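Local coordinates for flagellar hook-associated protein (Burkholderia pseudomallei, PDB 4UT1) that probably serves as a structural component of the bacterial flagellum, at the junction of the hook with the filament, at residues A343-Q348 with T423-R428; D370-Y375 with G419-V424; G377-L382 with V391-P396. One frame throughout, in Å; residues are numbered along the deposited sequence.

How the interactions relate
From the N terminus, strand 343-346 comes first and waits for strand 421-425, so interaction 1 closes the longest loop, with 74 residues between its segments. Inside that loop the chain lays down strand 371-375, which pairs with the other edge of strand 421-425 in interaction 2; the two contacts share Thr423 and Val424. Nested more deeply still, interaction 3 closes the hairpin of strands 380-384 and 390-394, only eight residues separating its segments. None of the loops cross. Across the five-stranded antiparallel sheet of the D2-like region the order is 343-346, 421-425, 371-375, 380-384, 390-394, with the Ser374 to Thr381 backbone bond probably linking interactions 2 and 3.

Interaction 1: residues A343-Q348 with T423-R428; sequences AVYANQ and TVLPTR. With EDO (1,2-ethanediol), chain L.
Tyr345 and Leu425 leave the same face of the sheet; with CG of each beside its own backbone N, turned from the carbonyl carbon (chi1 -58° and -50°), the two side chains meet at an oblique crossing. The touch is made by Leu425 CD1, which reaches the edge of the phenol ring at Tyr345 CE2, 3.9 Å away. That same methyl also lies over the centre of the Arg428 guanidinium, whose nitrogens are held by salt bridges to Asp256 and Asp370. On the same face, Ala343 CB and Leu425 CB pack at 4.0 Å.

The backbones run antiparallel, at 171°, and the evidence for the register is two hydrogen-bonded pairs flanking a non-hydrogen-bonded one. Ala343 N gives to Leu425 O at 2.9 Å, and Leu425 N returns a bond to Ala343 O at 2.8 Å. At the other pair, Thr423 N reaches Tyr345 O at 2.7 Å. Thr423 O accepts Tyr345 N at 3.0 Å and also receives a CA-H contact from Val344 CA at 3.2 Å. Thr423 OG1 bonds to Ser255 O, while one water links it to Asn347 ND2. The outer edge of strand 343-346 offers Val344 N to O1 of an ethanediol, probably from the crystallisation liquor, at 3.1 Å.

Strand 343-346 is one of the two outermost strands of its sheet within this chain. Val344 and Val424, on the face opposite Tyr345, pack on strand 356-360, and past strand 421-425 Thr427 and Arg428 meet helix 287-322.

Interaction 2: residues D370-Y375 with G419-V424; sequences DYALSY and GDSFTV
Tyr371 and Val424 form the first rung of an antiparallel beta ladder in the middle of a five-stranded sheet, strand 371-375 running against 421-425 at 157°. Tyr371 N bonds to Val424 O at 2.8 Å and Val424 N to Tyr371 O at 2.7 Å. Leu373 and Phe422 repeat the hydrogen-bonded pair, while Ala372 with Thr423 and Ser374 with Ser421 are the non-hydrogen-bonded pairs between and beyond.

The two faces differ clearly in burial. On the tightly packed one stand Tyr371, Leu373, Phe422 and Val424, all buried. Here Tyr371 CB and Val424 CB sit 4.3 Å apart, and the Phe422 ring turns its edge to the neighbouring strand, Phe422 CD1 lying 3.8 Å from Leu373 O. Strand 356-360 covers this face through Leu356, which touches Leu373, Phe422 and Val424.

The opposite face is looser and smaller in its residues: Ala372, Ser374 and Ser421 are partly exposed, although Thr423 is buried, its CG2 lying 3.8 Å from Tyr371 O. The Ser421 hydroxyl, extended away from its backbone N (chi1 -178°), is carried across towards strand 371-375, where Ser421 OG comes 3.9 Å from Ala372 CB. Ser374 CA and Ser421 CA are only 4.2 Å apart, the closest alpha-carbon approach of the register.

The bonding continues through Asp420 and Gly419. Asp420 is held by its carboxylate, OD1 accepting from Thr351 N and OD2 from Asn417 N, and its carbonyl accepts Tyr375 N. One residue earlier, at exposed Gly419, the last bond runs from Gly419 N to Tyr375 O at 2.9 Å.

Interaction 3: residues G377-L382 with V391-P396; sequences GAKYTL and VGTATP
Leu382 O accepts Val391 N at 2.8 Å, the shortest hydrogen bond between the two segments of this beta hairpin. Leu382 N bonds to Gly392 O at 2.9 Å, so both Val391 and Gly392 face the single residue Leu382: a classic beta bulge. Beyond it the pairing is regular. Tyr380 N donates to Ala394 O at 2.9 Å, and Ala394 N bonds back to Tyr380 O.

Ala394 O also lies in the plane of the Tyr380 ring, at its edge, 3.6 Å from Tyr380 CD1. The Pro396 and Tyr380 side chains cross at about a right angle, Pro396 CD meeting Tyr380 CD1 at 3.7 Å. On the other face Thr381 and Thr393 stand side by side. With chi1 of 54°, Thr393 holds CG2 opposite its carbonyl carbon, and that methyl approaches Thr381 OG1 at 3.5 Å. Just past the strand, Thr395 CG2 packs on Lys379 CB at 3.5 Å.

Strand 390-394 is the outermost strand at this end of the sheet within the chain, while strand 380-384 is flanked on its other edge by strand 371-375. Strand 402-405 packs against the Tyr380 and Leu382 face, through Met403 and Ile405.

Interaction 1: residues A343-Q348 with T423-R428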
loop_
_atom_site.group_PDB
_atom_site.type_symbol
_atom_site.label_atom_id
_atom_site.label_comp_id
_atom_site.label_asym_id
_atom_site.label_seq_id
_atom_site.Cartn_x
_atom_site.Cartn_y
_atom_site.Cartn_z
ATOM N N ALA A 343 9.907 2.517 -0.686
ATOM C CA ALA A 343 10.743 3.412 -1.457
ATOM C C ALA A 343 10.811 4.740 -0.732
ATOM O O ALA A 343 9.781 5.251 -0.277
ATOM C CB ALA A 343 10.197 3.588 -2.874
ATOM N N VAL A 344 12.017 5.291 -0.631
ATOM C CA VAL A 344 12.215 6.592 0.000
ATOM C C VAL A 344 13.099 7.479 -0.884
ATOM O O VAL A 344 14.177 7.070 -1.318
ATOM C CB VAL A 344 12.850 6.468 1.396
ATOM C CG1 VAL A 344 12.957 7.846 2.051
ATOM C CG2 VAL A 344 12.044 5.511 2.269
ATOM N N TYR A 345 12.608 8.674 -1.178
ATOM C CA TYR A 345 13.388 9.675 -1.909
ATOM C C TYR A 345 13.623 10.906 -1.052
ATOM O O TYR A 345 12.670 11.476 -0.532
ATOM C CB TYR A 345 12.675 10.122 -3.189
ATOM C CG TYR A 345 12.373 9.022 -4.165
ATOM C CD1 TYR A 345 13.387 8.424 -4.887
ATOM C CD2 TYR A 345 11.069 8.584 -4.364
ATOM C CE1 TYR A 345 13.118 7.415 -5.781
ATOM C CE2 TYR A 345 10.790 7.583 -5.255
ATOM C CZ TYR A 345 11.820 7.002 -5.964
ATOM O OH TYR A 345 11.561 6.003 -6.860
ATOM N N ALA A 346 14.876 11.336 -0.934
ATOM C CA ALA A 346 15.146 12.651 -0.362
ATOM C C ALA A 346 14.733 13.701 -1.398
ATOM O O ALA A 346 15.104 13.605 -2.567
ATOM C CB ALA A 346 16.606 12.790 0.017
ATOM N N ASN A 347 13.898 14.649 -0.992
ATOM C CA ASN A 347 13.416 15.670 -1.910
ATOM C C ASN A 347 14.608 16.442 -2.463
ATOM O O ASN A 347 15.575 16.686 -1.747
ATOM C CB ASN A 347 12.419 16.603 -1.209
ATOM C CG ASN A 347 11.753 17.586 -2.163
ATOM O OD1 ASN A 347 12.394 18.498 -2.677
ATOM N ND2 ASN A 347 10.452 17.417 -2.377
ATOM N N GLN A 348 14.550 16.798 -3.742
ATOM C CA GLN A 348 15.690 17.442 -4.383
ATOM C C GLN A 348 15.952 18.837 -3.806
ATOM O O GLN A 348 17.031 19.393 -3.981
ATOM C CB GLN A 348 15.476 17.532 -5.894
ATOM C CG GLN A 348 15.622 16.196 -6.621
ATOM C CD GLN A 348 17.033 15.625 -6.529
ATOM O OE1 GLN A 348 17.521 15.306 -5.441
ATOM N NE2 GLN A 348 17.696 15.500 -7.678
ATOM N N THR A 423 10.105 11.683 0.396
ATOM C CA THR A 423 8.949 10.974 -0.119
ATOM C C THR A 423 8.995 9.546 0.370
ATOM O O THR A 423 10.017 8.877 0.280
ATOM C CB THR A 423 8.892 10.991 -1.644
ATOM O OG1 THR A 423 8.917 12.343 -2.075
ATOM C CG2 THR A 423 7.603 10.319 -2.134
ATOM N N VAL A 424 7.879 9.091 0.914
ATOM C CA VAL A 424 7.819 7.754 1.468
ATOM C C VAL A 424 6.725 6.988 0.766
ATOM O O VAL A 424 5.546 7.352 0.864
ATOM C CB VAL A 424 7.557 7.773 2.970
ATOM C CG1 VAL A 424 7.426 6.339 3.497
ATOM C CG2 VAL A 424 8.685 8.517 3.678
ATOM N N LEU A 425 7.130 5.942 0.045
ATOM C CA LEU A 425 6.216 5.117 -0.737
ATOM C C LEU A 425 6.295 3.696 -0.207
ATOM O O LEU A 425 7.058 2.874 -0.726
ATOM C CB LEU A 425 6.576 5.153 -2.231
ATOM C CG LEU A 425 6.797 6.513 -2.910
ATOM C CD1 LEU A 425 7.171 6.322 -4.382
ATOM C CD2 LEU A 425 5.540 7.377 -2.817
ATOM N N PRO A 426 5.537 3.403 0.858
ATOM C CA PRO A 426 5.701 2.120 1.542
ATOM C C PRO A 426 5.245 0.919 0.723
ATOM O O PRO A 426 5.795 -0.161 0.948
ATOM C CB PRO A 426 4.829 2.276 2.788
ATOM C CG PRO A 426 4.685 3.792 2.970
ATOM C CD PRO A 426 4.597 4.289 1.563
ATOM N N THR A 427 4.292 1.089 -0.196
ATOM C CA THR A 427 3.696 -0.070 -0.876
ATOM C C THR A 427 3.656 -0.018 -2.403
ATOM O O THR A 427 3.338 -1.026 -3.030
ATOM C CB THR A 427 2.248 -0.307 -0.415
ATOM O OG1 THR A 427 1.455 0.852 -0.709
ATOM C CG2 THR A 427 2.195 -0.605 1.088
ATOM N N ARG A 428 3.969 1.126 -2.999
ATOM C CA ARG A 428 3.889 1.215 -4.462
ATOM C C ARG A 428 4.738 0.136 -5.129
ATOM O O ARG A 428 4.289 -0.516 -6.081
ATOM C CB ARG A 428 4.338 2.592 -4.971
ATOM C CG ARG A 428 4.154 2.710 -6.483
ATOM C CD ARG A 428 4.682 4.018 -7.060
ATOM N NE ARG A 428 3.958 5.183 -6.561
ATOM C CZ ARG A 428 4.284 6.439 -6.848
ATOM N NH1 ARG A 428 5.325 6.689 -7.639
ATOM N NH2 ARG A 428 3.568 7.444 -6.345
HETATM C C1 EDO L . 14.069 4.728 -3.420
HETATM O O1 EDO L . 14.083 3.803 -2.317
HETATM C C2 EDO L . 14.771 4.155 -4.648
HETATM O O2 EDO L . 16.190 4.071 -4.460
HETATM O O HOH W 1 9.424 15.065 -0.543
#

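Interaction 2: residues D370-Y375 with G419-V424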
loop_
_atom_site.group_PDB
_atom_site.type_symbol
_atom_site.label_atom_id
_atom_site.label_comp_id
_atom_site.label_asym_id
_atom_site.label_seq_id
_atom_site.Cartn_x
_atom_site.Cartn_y
_atom_site.Cartn_z
ATOM N N ASP A 370 0.540 7.220 -0.134
ATOM C CA ASP A 370 1.903 7.726 -0.329
ATOM C C ASP A 370 2.100 8.900 0.616
ATOM O O ASP A 370 1.159 9.656 0.864
ATOM C CB ASP A 370 2.177 8.238 -1.755
ATOM C CG ASP A 370 2.029 7.177 -2.840
ATOM O OD1 ASP A 370 2.247 5.975 -2.582
ATOM O OD2 ASP A 370 1.713 7.587 -3.988
ATOM N N TYR A 371 3.321 9.091 1.098
ATOM C CA TYR A 371 3.546 10.121 2.118
ATOM C C TYR A 371 4.769 10.981 1.874
ATOM O O TYR A 371 5.670 10.621 1.123
ATOM C CB TYR A 371 3.655 9.474 3.511
ATOM C CG TYR A 371 2.551 8.485 3.738
ATOM C CD1 TYR A 371 1.309 8.887 4.215
ATOM C CD2 TYR A 371 2.726 7.147 3.406
ATOM C CE1 TYR A 371 0.274 7.970 4.373
ATOM C CE2 TYR A 371 1.702 6.226 3.562
ATOM C CZ TYR A 371 0.478 6.641 4.041
ATOM O OH TYR A 371 -0.530 5.711 4.186
ATOM N N ALA A 372 4.801 12.132 2.544
ATOM C CA ALA A 372 6.034 12.888 2.650
ATOM C C ALA A 372 6.287 13.098 4.138
ATOM O O ALA A 372 5.361 13.444 4.865
ATOM C CB ALA A 372 5.940 14.218 1.908
ATOM N N LEU A 373 7.516 12.824 4.576
ATOM C CA LEU A 373 7.976 13.195 5.921
ATOM C C LEU A 373 8.793 14.481 5.843
ATOM O O LEU A 373 9.847 14.532 5.187
ATOM C CB LEU A 373 8.825 12.093 6.546
ATOM C CG LEU A 373 9.166 12.378 8.015
ATOM C CD1 LEU A 373 8.025 11.925 8.878
ATOM C CD2 LEU A 373 10.456 11.684 8.384
ATOM N N SER A 374 8.315 15.521 6.519
ATOM C CA SER A 374 8.965 16.822 6.435
ATOM C C SER A 374 9.413 17.258 7.816
ATOM O O SER A 374 8.836 16.849 8.818
ATOM C CB SER A 374 8.030 17.865 5.818
ATOM O OG SER A 374 6.821 17.959 6.553
ATOM N N TYR A 375 10.440 18.091 7.854
ATOM C CA TYR A 375 10.992 18.535 9.127
ATOM C C TYR A 375 11.053 20.047 9.106
ATOM O O TYR A 375 11.565 20.605 8.159
ATOM C CB TYR A 375 12.379 17.927 9.348
ATOM C CG TYR A 375 12.995 18.298 10.674
ATOM C CD1 TYR A 375 12.523 17.749 11.852
ATOM C CD2 TYR A 375 14.045 19.207 10.745
ATOM C CE1 TYR A 375 13.080 18.091 13.077
ATOM C CE2 TYR A 375 14.615 19.556 11.972
ATOM C CZ TYR A 375 14.124 18.993 13.129
ATOM O OH TYR A 375 14.674 19.328 14.348
ATOM N N GLY A 419 12.925 22.498 6.457
ATOM C CA GLY A 419 12.605 22.578 5.041
ATOM C C GLY A 419 12.868 21.279 4.304
ATOM O O GLY A 419 12.452 21.119 3.156
ATOM N N ASP A 420 13.560 20.344 4.950
ATOM C CA ASP A 420 13.865 19.077 4.297
ATOM C C ASP A 420 12.625 18.177 4.245
ATOM O O ASP A 420 11.778 18.192 5.145
ATOM C CB ASP A 420 15.009 18.351 5.008
ATOM C CG ASP A 420 16.373 18.935 4.685
ATOM O OD1 ASP A 420 16.461 19.877 3.865
ATOM O OD2 ASP A 420 17.367 18.427 5.246
ATOM N N SER A 421 12.524 17.382 3.188
ATOM C CA SER A 421 11.383 16.494 3.012
ATOM C C SER A 421 11.842 15.169 2.405
ATOM O O SER A 421 12.824 15.142 1.664
ATOM C CB SER A 421 10.328 17.144 2.104
ATOM O OG SER A 421 9.186 16.321 1.961
ATOM N N PHE A 422 11.135 14.086 2.744
ATOM C CA PHE A 422 11.379 12.762 2.163
ATOM C C PHE A 422 10.086 12.142 1.643
ATOM O O PHE A 422 9.080 12.078 2.351
ATOM C CB PHE A 422 12.027 11.820 3.187
ATOM C CG PHE A 422 13.340 12.323 3.717
ATOM C CD1 PHE A 422 13.375 13.254 4.747
ATOM C CD2 PHE A 422 14.531 11.884 3.174
ATOM C CE1 PHE A 422 14.579 13.731 5.225
ATOM C CE2 PHE A 422 15.737 12.356 3.647
ATOM C CZ PHE A 422 15.759 13.281 4.674
ATOM N N THR A 423 10.105 11.683 0.396
ATOM C CA THR A 423 8.949 10.974 -0.119
ATOM C C THR A 423 8.995 9.546 0.370
ATOM O O THR A 423 10.017 8.877 0.280
ATOM C CB THR A 423 8.892 10.991 -1.644
ATOM O OG1 THR A 423 8.917 12.343 -2.075
ATOM C CG2 THR A 423 7.603 10.319 -2.134
ATOM N N VAL A 424 7.879 9.091 0.914
ATOM C CA VAL A 424 7.819 7.754 1.468
ATOM C C VAL A 424 6.725 6.988 0.766
ATOM O O VAL A 424 5.546 7.352 0.864
ATOM C CB VAL A 424 7.557 7.773 2.970
ATOM C CG1 VAL A 424 7.426 6.339 3.497
ATOM C CG2 VAL A 424 8.685 8.517 3.678
#

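Interaction 3: residues G377-L382 with V391-P396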
loop_
_atom_site.group_PDB
_atom_site.type_symbol
_atom_site.label_atom_id
_atom_site.label_comp_id
_atom_site.label_asym_id
_atom_site.label_seq_id
_atom_site.Cartn_x
_atom_site.Cartn_y
_atom_site.Cartn_z
ATOM N N GLY A 377 12.376 21.985 11.665
ATOM C CA GLY A 377 13.419 22.460 12.555
ATOM C C GLY A 377 13.094 22.171 14.002
ATOM O O GLY A 377 13.933 22.367 14.889
ATOM N N ALA A 378 11.869 21.711 14.238
ATOM C CA ALA A 378 11.431 21.338 15.578
ATOM C C ALA A 378 10.693 19.996 15.578
ATOM O O ALA A 378 10.864 19.199 16.499
ATOM C CB ALA A 378 10.549 22.425 16.172
ATOM N N LYS A 379 9.880 19.735 14.556
ATOM C CA LYS A 379 9.140 18.476 14.516
ATOM C C LYS A 379 9.103 17.894 13.114
ATOM O O LYS A 379 9.381 18.580 12.121
ATOM C CB LYS A 379 7.704 18.658 15.019
ATOM C CG LYS A 379 6.856 19.488 14.091
ATOM C CD LYS A 379 5.413 19.623 14.541
ATOM C CE LYS A 379 4.741 20.738 13.720
ATOM N NZ LYS A 379 3.259 20.794 13.875
ATOM N N TYR A 380 8.762 16.615 13.066
ATOM C CA TYR A 380 8.543 15.891 11.828
ATOM C C TYR A 380 7.060 15.798 11.576
ATOM O O TYR A 380 6.286 15.521 12.488
ATOM C CB TYR A 380 9.136 14.487 11.909
ATOM C CG TYR A 380 10.619 14.446 12.160
ATOM C CD1 TYR A 380 11.139 14.594 13.452
ATOM C CD2 TYR A 380 11.505 14.251 11.123
ATOM C CE1 TYR A 380 12.512 14.564 13.681
ATOM C CE2 TYR A 380 12.866 14.204 11.338
ATOM C CZ TYR A 380 13.370 14.359 12.622
ATOM O OH TYR A 380 14.737 14.311 12.822
ATOM N N THR A 381 6.654 15.984 10.330
ATOM C CA THR A 381 5.261 15.794 9.986
ATOM C C THR A 381 5.172 14.786 8.849
ATOM O O THR A 381 5.964 14.844 7.928
ATOM C CB THR A 381 4.606 17.113 9.566
ATOM O OG1 THR A 381 4.765 18.080 10.615
ATOM C CG2 THR A 381 3.131 16.913 9.265
ATOM N N LEU A 382 4.233 13.856 8.954
ATOM C CA LEU A 382 3.918 12.935 7.868
ATOM C C LEU A 382 2.647 13.410 7.199
ATOM O O LEU A 382 1.596 13.498 7.837
ATOM C CB LEU A 382 3.750 11.501 8.389
ATOM C CG LEU A 382 3.706 10.421 7.301
ATOM C CD1 LEU A 382 5.104 10.163 6.773
ATOM C CD2 LEU A 382 3.088 9.133 7.826
ATOM N N VAL A 391 -1.090 13.214 8.535
ATOM C CA VAL A 391 -1.471 11.962 9.178
ATOM C C VAL A 391 -0.970 11.899 10.616
ATOM O O VAL A 391 -1.554 11.210 11.442
ATOM C CB VAL A 391 -0.931 10.733 8.443
ATOM C CG1 VAL A 391 -1.068 10.906 6.948
ATOM C CG2 VAL A 391 0.509 10.493 8.833
ATOM N N GLY A 392 0.127 12.588 10.899
ATOM C CA GLY A 392 0.668 12.609 12.249
ATOM C C GLY A 392 1.968 13.373 12.352
ATOM O O GLY A 392 2.586 13.696 11.333
ATOM N N THR A 393 2.377 13.689 13.579
ATOM C CA THR A 393 3.644 14.380 13.809
ATOM C C THR A 393 4.474 13.630 14.842
ATOM O O THR A 393 3.955 12.770 15.556
ATOM C CB THR A 393 3.448 15.835 14.307
ATOM O OG1 THR A 393 2.611 15.839 15.466
ATOM C CG2 THR A 393 2.825 16.720 13.228
ATOM N N ALA A 394 5.759 13.962 14.918
ATOM C CA ALA A 394 6.636 13.395 15.939
ATOM C C ALA A 394 7.755 14.346 16.331
ATOM O O ALA A 394 8.244 15.127 15.514
ATOM C CB ALA A 394 7.217 12.083 15.474
ATOM N N THR A 395 8.159 14.273 17.598
ATOM C CA THR A 395 9.286 15.052 18.103
ATOM C C THR A 395 10.243 14.166 18.892
ATOM O O THR A 395 10.415 14.363 20.095
ATOM C CB THR A 395 8.826 16.209 19.026
ATOM O OG1 THR A 395 7.925 15.693 20.019
ATOM C CG2 THR A 395 8.141 17.307 18.232
ATOM N N PRO A 396 10.864 13.184 18.226
ATOM C CA PRO A 396 11.759 12.249 18.916
ATOM C C PRO A 396 12.914 12.968 19.601
ATOM O O PRO A 396 13.308 14.042 19.157
ATOM C CB PRO A 396 12.279 11.361 17.784
ATOM C CG PRO A 396 12.133 12.216 16.568
ATOM C CD PRO A 396 10.840 12.933 16.777
#